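Local coordinates for Serine/threonine-protein kinase Tel1 (Chaetomium thermophilum, PDB 6SKY), which binds an ATP analogue and magnesium in its kinase domain and probably phosphorylates serine or threonine followed by glutamine to signal DNA damage, at residues 2632-2636 with 2827-2831; 2625-2630 with 2752-2758; 1551-1555 with 1600-1604; 1595-1599 with 2098-2104. All blocks are in the same frame, centred on the assembly; numbering follows the deposited sequence.

How the interactions relate
From the N terminus, interaction 3 comes first, closing a loop of 44 residues between two interhelical loops of the alpha solenoid. Interaction 4 opens within that loop, at 1595-1599, and reaches almost 500 residues ahead to 2098-2104, so the two cross. They also touch, Ala-1552 against Pro-1595; interaction 3 joins two solenoid loops, and interaction 4 ties the second of them to the FAT helices. In the kinase domain, centres about 43 to 52 Å from the first pair, interaction 2 closes 121 residues and interaction 1 closes 190. They cross as well: both start from helix 2616-2632 or its end, and Leu-2828 of interaction 1 packs on Val-2629 and Val-2755 of interaction 2.

Interaction 1: 2632-2636 with 2827-2831; sequences LLKLH and ALREE
The imidazole of His-2636 lies over the methyl of Ala-2827, CB standing 4.2 Å from the ring centroid and 19° off its normal, a CH-pi contact made toward the rim of one face. Two interhelical connections of the PI3/PI4-kinase domain meet here: the loop leaving helix 2616-2632, and a type I beta turn from Leu-2828 to Glu-2831 that joins helix 2816-2828 to helix 2832-2843. The turn brings Glu-2831, N-cap of the second helix, to the edge of the imidazole. With its chain bent at chi2, the glutamate offers OE2 to NE2 of His-2636, a histidine-carboxylate hydrogen bond in which ring and carboxylate stand almost perpendicular (88°). The modelled length is too short to be reliable at this resolution. OE1 of the same carboxylate has a weak bond to Ser-2834, so the group has partners on both oxygens. Beside the histidine, the leucines supply the apolar part. Leu-2633 CD2 sits 4.1 Å from Ala-2827 CB and 4.0 Å from CD2 of Leu-2828, whose CB points away but whose branch comes back to the contact. Leu-2632, which also packs on helix 2832-2843, brings its CD2 to 4.0 Å from Glu-2831 OE1.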
loop_
_atom_site.group_PDB
_atom_site.type_symbol
_atom_site.label_atom_id
_atom_site.label_comp_id
_atom_site.label_asym_id
_atom_site.label_seq_id
_atom_site.Cartn_x
_atom_site.Cartn_y
_atom_site.Cartn_z
ATOM N N LEU A 2632 18.868 -17.136 -2.669
ATOM C CA LEU A 2632 17.531 -16.613 -2.396
ATOM C C LEU A 2632 17.267 -15.332 -3.164
ATOM O O LEU A 2632 16.132 -15.071 -3.564
ATOM C CB LEU A 2632 17.345 -16.337 -0.910
ATOM C CG LEU A 2632 17.287 -17.506 0.050
ATOM C CD1 LEU A 2632 17.068 -16.968 1.428
ATOM C CD2 LEU A 2632 16.183 -18.424 -0.350
ATOM N N LEU A 2633 18.291 -14.507 -3.345
ATOM C CA LEU A 2633 18.079 -13.233 -4.034
ATOM C C LEU A 2633 17.583 -13.384 -5.470
ATOM O O LEU A 2633 17.051 -12.421 -6.023
ATOM C CB LEU A 2633 19.356 -12.403 -4.052
ATOM C CG LEU A 2633 19.769 -11.679 -2.782
ATOM C CD1 LEU A 2633 20.899 -10.741 -3.111
ATOM C CD2 LEU A 2633 18.603 -10.938 -2.205
ATOM N N LYS A 2634 17.744 -14.546 -6.094
ATOM C CA LYS A 2634 17.385 -14.719 -7.500
ATOM C C LYS A 2634 15.899 -14.917 -7.737
ATOM O O LYS A 2634 15.497 -15.077 -8.890
ATOM C CB LYS A 2634 18.111 -15.918 -8.100
ATOM C CG LYS A 2634 19.593 -15.781 -8.199
ATOM C CD LYS A 2634 20.146 -16.892 -9.049
ATOM C CE LYS A 2634 21.656 -16.858 -9.092
ATOM N NZ LYS A 2634 22.265 -17.350 -7.832
ATOM N N LEU A 2635 15.077 -14.935 -6.698
ATOM C CA LEU A 2635 13.665 -15.253 -6.834
ATOM C C LEU A 2635 12.789 -14.019 -6.917
ATOM O O LEU A 2635 11.564 -14.146 -6.909
ATOM C CB LEU A 2635 13.212 -16.123 -5.666
ATOM C CG LEU A 2635 14.033 -17.376 -5.402
ATOM C CD1 LEU A 2635 13.644 -17.972 -4.075
ATOM C CD2 LEU A 2635 13.830 -18.372 -6.513
ATOM N N HIS A 2636 13.377 -12.833 -6.994
ATOM C CA HIS A 2636 12.629 -11.590 -6.979
ATOM C C HIS A 2636 12.954 -10.774 -8.214
ATOM O O HIS A 2636 14.078 -10.785 -8.703
ATOM C CB HIS A 2636 12.933 -10.803 -5.723
ATOM C CG HIS A 2636 12.575 -11.534 -4.473
ATOM N ND1 HIS A 2636 11.416 -11.289 -3.775
ATOM C CD2 HIS A 2636 13.208 -12.530 -3.813
ATOM C CE1 HIS A 2636 11.357 -12.090 -2.729
ATOM N NE2 HIS A 2636 12.432 -12.854 -2.730
ATOM N N ALA A 2827 14.185 -7.365 -0.803
ATOM C CA ALA A 2827 14.082 -8.782 -1.127
ATOM C C ALA A 2827 14.489 -9.662 0.042
ATOM O O ALA A 2827 13.998 -10.782 0.166
ATOM C CB ALA A 2827 14.934 -9.110 -2.345
ATOM N N LEU A 2828 15.390 -9.189 0.897
ATOM C CA LEU A 2828 15.821 -10.004 2.025
ATOM C C LEU A 2828 14.743 -10.101 3.085
ATOM O O LEU A 2828 14.507 -11.178 3.632
ATOM C CB LEU A 2828 17.100 -9.449 2.640
ATOM C CG LEU A 2828 18.419 -9.814 1.980
ATOM C CD1 LEU A 2828 19.568 -9.285 2.788
ATOM C CD2 LEU A 2828 18.523 -11.302 1.816
ATOM N N ARG A 2829 14.089 -8.994 3.412
ATOM C CA ARG A 2829 13.060 -9.094 4.436
ATOM C C ARG A 2829 11.759 -9.677 3.911
ATOM O O ARG A 2829 10.827 -9.857 4.692
ATOM C CB ARG A 2829 12.807 -7.736 5.095
ATOM C CG ARG A 2829 12.557 -6.628 4.155
ATOM C CD ARG A 2829 11.806 -5.500 4.803
ATOM N NE ARG A 2829 12.606 -4.730 5.739
ATOM C CZ ARG A 2829 12.220 -3.562 6.232
ATOM N NH1 ARG A 2829 12.988 -2.909 7.084
ATOM N NH2 ARG A 2829 11.062 -3.051 5.864
ATOM N N GLU A 2830 11.673 -9.991 2.625
ATOM C CA GLU A 2830 10.587 -10.792 2.084
ATOM C C GLU A 2830 10.942 -12.265 1.991
ATOM O O GLU A 2830 10.147 -13.047 1.473
ATOM C CB GLU A 2830 10.183 -10.274 0.707
ATOM C CG GLU A 2830 9.185 -9.145 0.771
ATOM C CD GLU A 2830 9.299 -8.188 -0.394
ATOM O OE1 GLU A 2830 9.884 -8.568 -1.429
ATOM O OE2 GLU A 2830 8.806 -7.046 -0.270
ATOM N N GLU A 2831 12.119 -12.652 2.470
ATOM C CA GLU A 2831 12.576 -14.032 2.516
ATOM C C GLU A 2831 13.034 -14.392 3.915
ATOM O O GLU A 2831 13.915 -15.227 4.079
ATOM C CB GLU A 2831 13.717 -14.272 1.534
ATOM C CG GLU A 2831 13.398 -13.974 0.106
ATOM C CD GLU A 2831 12.698 -15.116 -0.579
ATOM O OE1 GLU A 2831 12.841 -16.262 -0.116
ATOM O OE2 GLU A 2831 12.002 -14.871 -1.585
#

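Interaction 2: 2625-2630 with 2752-2758; sequences VFAAVS and LGHVLGL
This is a fully buried, apolar helix-to-helix contact in the kinase domain, where helix 2616-2632 lies against the C-terminal end of helix 2732-2755 and the turn that follows it. No hydrogen bond crosses it, and Phe-2626 does most of the work. One face of its ring is covered by Leu-2756, whose CD1 is 3.9 Å from the centroid and 14° off the normal, a CH-pi contact. At the ring's edge, near its plane, comes CA of Gly-2753, while Leu-2758 adds CD2 at 3.9 Å from CZ of Phe-2626. Phe-2626 and Leu-2752 pass side by side, running opposite ways, and CD2 of that leucine meets both CD2 of Phe-2626 (3.8 Å) and CG1 of Val-2629 (3.7 Å). With that methyl trans to the backbone N (chi1 -178°), Val-2629 directs it at the leucine. Val-2625 adds CG1, 4.1 Å from CD1 of Leu-2756. The hydroxyl of Ser-2630, close to Leu-2752 CD1, is satisfied within its own helix: OG donates to Phe-2626 O over 3.0 Å, and the backbone N of Ser-2630 reaches the same oxygen from the other face of its plane. A Schellman motif ends helix 2732-2755, with Gly-2757 at positive phi as C-prime and Leu-2758 N bonded to Gly-2753 O. The chain then runs into the D-R-H-x-x-N catalytic loop, which holds magnesium-binding Asn-2765; the arrangement is consistent with the PI3K-like fold, in which helix 2616-2632 probably corresponds to alpha-C of the N-lobe, packed on the helix leading to this loop.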
loop_
_atom_site.group_PDB
_atom_site.type_symbol
_atom_site.label_atom_id
_atom_site.label_comp_id
_atom_site.label_asym_id
_atom_site.label_seq_id
_atom_site.Cartn_x
_atom_site.Cartn_y
_atom_site.Cartn_z
ATOM N N VAL A 2625 26.704 -20.351 3.847
ATOM C CA VAL A 2625 25.519 -19.595 4.254
ATOM C C VAL A 2625 25.299 -18.398 3.338
ATOM O O VAL A 2625 24.173 -18.121 2.899
ATOM C CB VAL A 2625 25.650 -19.166 5.723
ATOM C CG1 VAL A 2625 24.723 -18.025 6.024
ATOM C CG2 VAL A 2625 25.357 -20.329 6.625
ATOM N N PHE A 2626 26.372 -17.664 3.041
ATOM C CA PHE A 2626 26.265 -16.510 2.160
ATOM C C PHE A 2626 25.845 -16.916 0.756
ATOM O O PHE A 2626 25.048 -16.222 0.116
ATOM C CB PHE A 2626 27.587 -15.757 2.129
ATOM C CG PHE A 2626 27.727 -14.737 3.213
ATOM C CD1 PHE A 2626 28.157 -15.095 4.470
ATOM C CD2 PHE A 2626 27.435 -13.413 2.973
ATOM C CE1 PHE A 2626 28.290 -14.162 5.461
ATOM C CE2 PHE A 2626 27.566 -12.476 3.964
ATOM C CZ PHE A 2626 27.991 -12.852 5.210
ATOM N N ALA A 2627 26.358 -18.038 0.258
ATOM C CA ALA A 2627 25.940 -18.497 -1.060
ATOM C C ALA A 2627 24.462 -18.866 -1.079
ATOM O O ALA A 2627 23.762 -18.599 -2.061
ATOM C CB ALA A 2627 26.798 -19.676 -1.494
ATOM N N ALA A 2628 23.959 -19.460 0.003
ATOM C CA ALA A 2628 22.543 -19.817 0.046
ATOM C C ALA A 2628 21.646 -18.583 0.060
ATOM O O ALA A 2628 20.628 -18.535 -0.644
ATOM C CB ALA A 2628 22.266 -20.696 1.256
ATOM N N VAL A 2629 22.005 -17.565 0.839
ATOM C CA VAL A 2629 21.186 -16.354 0.852
ATOM C C VAL A 2629 21.248 -15.635 -0.497
ATOM O O VAL A 2629 20.233 -15.128 -1.003
ATOM C CB VAL A 2629 21.606 -15.441 2.012
ATOM C CG1 VAL A 2629 20.744 -14.219 2.050
ATOM C CG2 VAL A 2629 21.497 -16.176 3.314
ATOM N N SER A 2630 22.424 -15.589 -1.118
ATOM C CA SER A 2630 22.499 -14.984 -2.440
ATOM C C SER A 2630 21.686 -15.759 -3.463
ATOM O O SER A 2630 21.174 -15.168 -4.417
ATOM C CB SER A 2630 23.947 -14.876 -2.883
ATOM O OG SER A 2630 24.673 -14.131 -1.936
ATOM N N LEU A 2752 23.809 -7.606 2.637
ATOM C CA LEU A 2752 23.857 -8.984 3.103
ATOM C C LEU A 2752 24.759 -9.138 4.315
ATOM O O LEU A 2752 24.476 -9.947 5.197
ATOM C CB LEU A 2752 24.324 -9.885 1.972
ATOM C CG LEU A 2752 23.417 -11.051 1.642
ATOM C CD1 LEU A 2752 23.543 -11.383 0.190
ATOM C CD2 LEU A 2752 23.828 -12.216 2.481
ATOM N N GLY A 2753 25.851 -8.378 4.382
ATOM C CA GLY A 2753 26.715 -8.437 5.534
ATOM C C GLY A 2753 26.239 -7.639 6.716
ATOM O O GLY A 2753 26.685 -7.895 7.832
ATOM N N HIS A 2754 25.366 -6.659 6.507
ATOM C CA HIS A 2754 24.666 -6.072 7.640
ATOM C C HIS A 2754 23.693 -7.071 8.250
ATOM O O HIS A 2754 23.664 -7.256 9.468
ATOM C CB HIS A 2754 23.936 -4.805 7.212
ATOM C CG HIS A 2754 22.872 -4.371 8.168
ATOM N ND1 HIS A 2754 23.155 -3.919 9.437
ATOM C CD2 HIS A 2754 21.526 -4.331 8.045
ATOM C CE1 HIS A 2754 22.028 -3.617 10.053
ATOM N NE2 HIS A 2754 21.025 -3.860 9.231
ATOM N N VAL A 2755 22.896 -7.736 7.415
ATOM C CA VAL A 2755 21.882 -8.650 7.934
ATOM C C VAL A 2755 22.505 -9.807 8.702
ATOM O O VAL A 2755 21.911 -10.309 9.660
ATOM C CB VAL A 2755 20.988 -9.141 6.783
ATOM C CG1 VAL A 2755 20.250 -10.389 7.166
ATOM C CG2 VAL A 2755 20.008 -8.071 6.406
ATOM N N LEU A 2756 23.705 -10.242 8.327
ATOM C CA LEU A 2756 24.358 -11.365 8.986
ATOM C C LEU A 2756 25.518 -10.948 9.872
ATOM O O LEU A 2756 26.318 -11.796 10.254
ATOM C CB LEU A 2756 24.846 -12.383 7.959
ATOM C CG LEU A 2756 23.789 -13.043 7.082
ATOM C CD1 LEU A 2756 24.434 -13.975 6.101
ATOM C CD2 LEU A 2756 22.788 -13.787 7.919
ATOM N N GLY A 2757 25.635 -9.671 10.204
ATOM C CA GLY A 2757 26.633 -9.243 11.157
ATOM C C GLY A 2757 28.062 -9.379 10.709
ATOM O O GLY A 2757 28.959 -9.387 11.547
ATOM N N LEU A 2758 28.304 -9.458 9.408
ATOM C CA LEU A 2758 29.638 -9.730 8.893
ATOM C C LEU A 2758 30.625 -8.650 9.308
ATOM O O LEU A 2758 30.380 -7.460 9.117
ATOM C CB LEU A 2758 29.581 -9.842 7.378
ATOM C CG LEU A 2758 30.879 -10.052 6.616
ATOM C CD1 LEU A 2758 31.475 -11.381 6.982
ATOM C CD2 LEU A 2758 30.622 -9.971 5.136
#

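Interaction 3: 1551-1555 with 1600-1604; sequences NAEKG and LDVIE
Two irregular loops are joined by a single beta bridge, Glu-1553 with Asp-1601, their CA atoms 4.9 Å apart, bracketed by two backbone hydrogen bonds. Val-1602 N donates to Ala-1552 O over 2.8 Å, whereas the companion bond from Lys-1554 N to Leu-1600 O is weak. The same Leu-1600 oxygen also takes a CA-H...O contact from Glu-1553 CA at 3.3 Å. Beyond the bridge the pairing stops, and side chains extend the contact. Lys-1554, CG trans to the backbone N (chi1 -152°) and fully extended, runs along the neighbouring chain so that its CD lies 3.5 Å from Asp-1601 O. Its far methylenes lie between this carbonyl and the carboxylate of Glu-1604, with CD 3.4 Å from OE1 of Glu-1604. NZ of the lysine then ends in a salt bridge, 2.8 Å from the same OE1 of Glu-1604, the two side chains crossing at about a right angle. Ala-1552 CB is 4.2 Å from CG1 of Val-1602, a small apolar patch. The carboxylate of Asp-1601 fixes its own loop: OD1 accepts from Ile-1603 N over 2.9 Å, an Asx turn, while OD2 makes a salt bridge with Arg-1635. Both loops lie between helices of the alpha solenoid, with Val-1602 touching Leu-1563 of helix 1557-1569 and Trp-1632 of helix 1627-1644, and Ile-1603 resting on helix 1606-1619.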
loop_
_atom_site.group_PDB
_atom_site.type_symbol
_atom_site.label_atom_id
_atom_site.label_comp_id
_atom_site.label_asym_id
_atom_site.label_seq_id
_atom_site.Cartn_x
_atom_site.Cartn_y
_atom_site.Cartn_z
ATOM N N ASN A 1551 19.873 -17.081 -52.928
ATOM C CA ASN A 1551 18.621 -17.375 -52.250
ATOM C C ASN A 1551 18.932 -17.874 -50.849
ATOM O O ASN A 1551 20.092 -18.063 -50.479
ATOM C CB ASN A 1551 17.781 -18.394 -53.028
ATOM C CG ASN A 1551 18.542 -19.654 -53.353
ATOM O OD1 ASN A 1551 18.804 -20.479 -52.483
ATOM N ND2 ASN A 1551 18.889 -19.819 -54.618
ATOM N N ALA A 1552 17.880 -18.087 -50.064
ATOM C CA ALA A 1552 18.020 -18.554 -48.693
ATOM C C ALA A 1552 17.353 -19.901 -48.460
ATOM O O ALA A 1552 17.194 -20.305 -47.305
ATOM C CB ALA A 1552 17.458 -17.519 -47.721
ATOM N N GLU A 1553 16.966 -20.607 -49.518
ATOM C CA GLU A 1553 16.342 -21.909 -49.356
ATOM C C GLU A 1553 17.335 -22.927 -48.811
ATOM O O GLU A 1553 18.548 -22.798 -48.961
ATOM C CB GLU A 1553 15.773 -22.398 -50.677
ATOM C CG GLU A 1553 14.488 -21.721 -51.059
ATOM C CD GLU A 1553 13.620 -22.600 -51.926
ATOM O OE1 GLU A 1553 14.179 -23.394 -52.713
ATOM O OE2 GLU A 1553 12.380 -22.509 -51.812
ATOM N N LYS A 1554 16.802 -23.962 -48.180
ATOM C CA LYS A 1554 17.621 -24.919 -47.448
ATOM C C LYS A 1554 18.071 -26.023 -48.396
ATOM O O LYS A 1554 17.262 -26.851 -48.824
ATOM C CB LYS A 1554 16.843 -25.490 -46.267
ATOM C CG LYS A 1554 17.718 -25.918 -45.113
ATOM C CD LYS A 1554 16.891 -26.158 -43.865
ATOM C CE LYS A 1554 17.781 -26.258 -42.637
ATOM N NZ LYS A 1554 16.995 -26.446 -41.387
ATOM N N GLY A 1555 19.362 -26.032 -48.726
ATOM C CA GLY A 1555 19.953 -27.089 -49.521
ATOM C C GLY A 1555 20.482 -26.667 -50.873
ATOM O O GLY A 1555 21.078 -27.500 -51.564
ATOM N N LEU A 1600 11.384 -23.700 -44.951
ATOM C CA LEU A 1600 12.286 -23.881 -46.077
ATOM C C LEU A 1600 13.448 -22.906 -46.049
ATOM O O LEU A 1600 14.073 -22.673 -47.085
ATOM C CB LEU A 1600 11.521 -23.722 -47.388
ATOM C CG LEU A 1600 10.181 -24.445 -47.455
ATOM C CD1 LEU A 1600 9.493 -24.141 -48.770
ATOM C CD2 LEU A 1600 10.380 -25.937 -47.274
ATOM N N ASP A 1601 13.743 -22.326 -44.897
ATOM C CA ASP A 1601 14.742 -21.281 -44.778
ATOM C C ASP A 1601 16.037 -21.856 -44.227
ATOM O O ASP A 1601 16.030 -22.783 -43.417
ATOM C CB ASP A 1601 14.229 -20.162 -43.874
ATOM C CG ASP A 1601 15.016 -18.890 -44.019
ATOM O OD1 ASP A 1601 16.250 -18.940 -43.900
ATOM O OD2 ASP A 1601 14.400 -17.836 -44.256
ATOM N N VAL A 1602 17.158 -21.294 -44.678
ATOM C CA VAL A 1602 18.455 -21.780 -44.231
ATOM C C VAL A 1602 18.675 -21.472 -42.760
ATOM O O VAL A 1602 19.467 -22.150 -42.099
ATOM C CB VAL A 1602 19.577 -21.197 -45.110
ATOM C CG1 VAL A 1602 19.730 -19.707 -44.888
ATOM C CG2 VAL A 1602 20.880 -21.915 -44.858
ATOM N N ILE A 1603 17.984 -20.472 -42.224
ATOM C CA ILE A 1603 17.951 -20.196 -40.795
ATOM C C ILE A 1603 16.493 -20.259 -40.371
ATOM O O ILE A 1603 15.699 -19.379 -40.725
ATOM C CB ILE A 1603 18.569 -18.838 -40.450
ATOM C CG1 ILE A 1603 20.060 -18.839 -40.773
ATOM C CG2 ILE A 1603 18.348 -18.523 -38.991
ATOM C CD1 ILE A 1603 20.781 -17.608 -40.313
ATOM N N GLU A 1604 16.133 -21.301 -39.625
ATOM C CA GLU A 1604 14.749 -21.518 -39.228
ATOM C C GLU A 1604 14.550 -21.754 -37.739
ATOM O O GLU A 1604 13.414 -21.639 -37.269
ATOM C CB GLU A 1604 14.158 -22.707 -39.994
ATOM C CG GLU A 1604 14.669 -24.054 -39.551
ATOM C CD GLU A 1604 14.176 -25.182 -40.435
ATOM O OE1 GLU A 1604 14.489 -25.171 -41.644
ATOM O OE2 GLU A 1604 13.473 -26.079 -39.921
#

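Interaction 4: 1595-1599 with 2098-2104; sequences PPSSR and NVRDQSE
Pro-1596 begins the contact through its backbone, its O lying 3.2 Å from ND2 of Asn-2098. ND2 of the asparagine is also 3.5 Å from CA of Ser-1597; its other end, OD1, accepts a hydrogen bond from Arg-2056. Ser-1597 is the central residue on this side. Its OG, trans to the backbone N (chi1 166°), turns back over the following peptides and accepts from Arg-1599 N over 3.1 Å in a nearly straight bond (169°), forming an ST turn. The CB of this serine sits over one face of the Arg-2100 guanidinium, and OG is 3.7 Å from NH1 of that arginine. Here the loop between helices 1578-1588 and 1606-1619 of the alpha solenoid meets the short link between helices 2077-2097 and 2102-2119 in the TPR-like FAT region. Further on, Arg-1599 runs out extended from CG to NE. Its CB reaches the edge of the Arg-2100 guanidinium, near its plane, 3.4 Å from NH1 of Arg-2100, so the second arginine packs against an aliphatic stem as well as a serine. The charged end carries on to Glu-2104, NH1 of Arg-1599 making a salt bridge to OE2 of Glu-2104 at 3.1 Å, with guanidinium and carboxylate planes 84° apart. Arg-2100 shares this carboxylate, its NE lying 3.5 Å from OE2 of Glu-2104, and the shared negative charge probably offsets the two arginines, whose NH1 atoms come within 4.8 Å of each other.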
loop_
_atom_site.group_PDB
_atom_site.type_symbol
_atom_site.label_atom_id
_atom_site.label_comp_id
_atom_site.label_asym_id
_atom_site.label_seq_id
_atom_site.Cartn_x
_atom_site.Cartn_y
_atom_site.Cartn_z
ATOM N N PRO A 1595 12.700 -16.969 -48.953
ATOM C CA PRO A 1595 11.681 -18.009 -49.037
ATOM C C PRO A 1595 10.365 -17.519 -48.469
ATOM O O PRO A 1595 10.340 -16.693 -47.538
ATOM C CB PRO A 1595 12.265 -19.146 -48.189
ATOM C CG PRO A 1595 13.706 -18.866 -48.103
ATOM C CD PRO A 1595 13.857 -17.390 -48.153
ATOM N N PRO A 1596 9.243 -18.001 -48.996
ATOM C CA PRO A 1596 7.944 -17.554 -48.483
ATOM C C PRO A 1596 7.751 -17.930 -47.027
ATOM O O PRO A 1596 7.509 -17.067 -46.179
ATOM C CB PRO A 1596 6.940 -18.277 -49.389
ATOM C CG PRO A 1596 7.675 -19.456 -49.906
ATOM C CD PRO A 1596 9.102 -19.030 -50.038
ATOM N N SER A 1597 7.876 -19.216 -46.732
ATOM C CA SER A 1597 7.730 -19.721 -45.379
ATOM C C SER A 1597 9.064 -19.611 -44.651
ATOM O O SER A 1597 10.006 -18.975 -45.126
ATOM C CB SER A 1597 7.220 -21.158 -45.406
ATOM O OG SER A 1597 7.376 -21.769 -44.140
ATOM N N SER A 1598 9.152 -20.224 -43.482
ATOM C CA SER A 1598 10.398 -20.280 -42.745
ATOM C C SER A 1598 10.802 -21.700 -42.400
ATOM O O SER A 1598 11.822 -21.889 -41.736
ATOM C CB SER A 1598 10.309 -19.451 -41.461
ATOM O OG SER A 1598 11.555 -19.424 -40.798
ATOM N N ARG A 1599 10.029 -22.700 -42.811
ATOM C CA ARG A 1599 10.485 -24.077 -42.716
ATOM C C ARG A 1599 11.444 -24.428 -43.840
ATOM O O ARG A 1599 12.238 -25.361 -43.694
ATOM C CB ARG A 1599 9.290 -25.033 -42.729
ATOM C CG ARG A 1599 9.571 -26.375 -42.075
ATOM C CD ARG A 1599 8.313 -27.214 -41.928
ATOM N NE ARG A 1599 8.544 -28.386 -41.085
ATOM C CZ ARG A 1599 7.662 -29.364 -40.896
ATOM N NH1 ARG A 1599 6.479 -29.322 -41.494
ATOM N NH2 ARG A 1599 7.965 -30.387 -40.109
ATOM N N ASN A 2098 2.128 -18.527 -41.966
ATOM C CA ASN A 2098 2.669 -19.560 -42.832
ATOM C C ASN A 2098 2.445 -20.966 -42.301
ATOM O O ASN A 2098 3.066 -21.907 -42.798
ATOM C CB ASN A 2098 4.161 -19.330 -43.050
ATOM C CG ASN A 2098 4.441 -18.155 -43.938
ATOM O OD1 ASN A 2098 3.667 -17.841 -44.833
ATOM N ND2 ASN A 2098 5.557 -17.498 -43.703
ATOM N N VAL A 2099 1.592 -21.140 -41.310
ATOM C CA VAL A 2099 1.317 -22.482 -40.817
ATOM C C VAL A 2099 0.438 -23.206 -41.823
ATOM O O VAL A 2099 -0.453 -22.621 -42.444
ATOM C CB VAL A 2099 0.670 -22.453 -39.421
ATOM C CG1 VAL A 2099 1.638 -21.915 -38.408
ATOM C CG2 VAL A 2099 -0.570 -21.627 -39.442
ATOM N N ARG A 2100 0.700 -24.498 -41.994
ATOM C CA ARG A 2100 -0.011 -25.306 -42.966
ATOM C C ARG A 2100 -0.828 -26.432 -42.360
ATOM O O ARG A 2100 -1.752 -26.912 -43.020
ATOM C CB ARG A 2100 0.977 -25.899 -43.983
ATOM C CG ARG A 2100 1.528 -24.875 -44.953
ATOM C CD ARG A 2100 2.866 -25.288 -45.543
ATOM N NE ARG A 2100 3.940 -25.251 -44.556
ATOM C CZ ARG A 2100 5.236 -25.238 -44.855
ATOM N NH1 ARG A 2100 6.142 -25.206 -43.889
ATOM N NH2 ARG A 2100 5.627 -25.251 -46.120
ATOM N N ASP A 2101 -0.531 -26.866 -41.140
ATOM C CA ASP A 2101 -1.287 -27.950 -40.532
ATOM C C ASP A 2101 -1.289 -27.771 -39.020
ATOM O O ASP A 2101 -0.957 -26.703 -38.501
ATOM C CB ASP A 2101 -0.720 -29.307 -40.954
ATOM C CG ASP A 2101 -1.694 -30.098 -41.797
ATOM O OD1 ASP A 2101 -2.834 -29.621 -41.976
ATOM O OD2 ASP A 2101 -1.328 -31.190 -42.283
ATOM N N GLN A 2102 -1.675 -28.831 -38.311
ATOM C CA GLN A 2102 -1.805 -28.780 -36.862
ATOM C C GLN A 2102 -0.460 -28.903 -36.165
ATOM O O GLN A 2102 -0.223 -28.243 -35.144
ATOM C CB GLN A 2102 -2.734 -29.892 -36.392
ATOM C CG GLN A 2102 -4.117 -29.820 -36.972
ATOM C CD GLN A 2102 -5.007 -28.903 -36.183
ATOM O OE1 GLN A 2102 -4.666 -28.502 -35.073
ATOM N NE2 GLN A 2102 -6.159 -28.560 -36.747
ATOM N N SER A 2103 0.421 -29.757 -36.683
ATOM C CA SER A 2103 1.732 -29.921 -36.069
ATOM C C SER A 2103 2.507 -28.613 -36.073
ATOM O O SER A 2103 3.210 -28.292 -35.106
ATOM C CB SER A 2103 2.510 -31.010 -36.798
ATOM O OG SER A 2103 2.470 -30.801 -38.195
ATOM N N GLU A 2104 2.369 -27.830 -37.139
ATOM C CA GLU A 2104 3.045 -26.542 -37.191
ATOM C C GLU A 2104 2.450 -25.562 -36.193
ATOM O O GLU A 2104 3.175 -24.745 -35.612
ATOM C CB GLU A 2104 2.975 -25.990 -38.606
ATOM C CG GLU A 2104 3.098 -27.067 -39.652
ATOM C CD GLU A 2104 3.824 -26.597 -40.881
ATOM O OE1 GLU A 2104 4.173 -25.402 -40.941
ATOM O OE2 GLU A 2104 4.053 -27.424 -41.787
#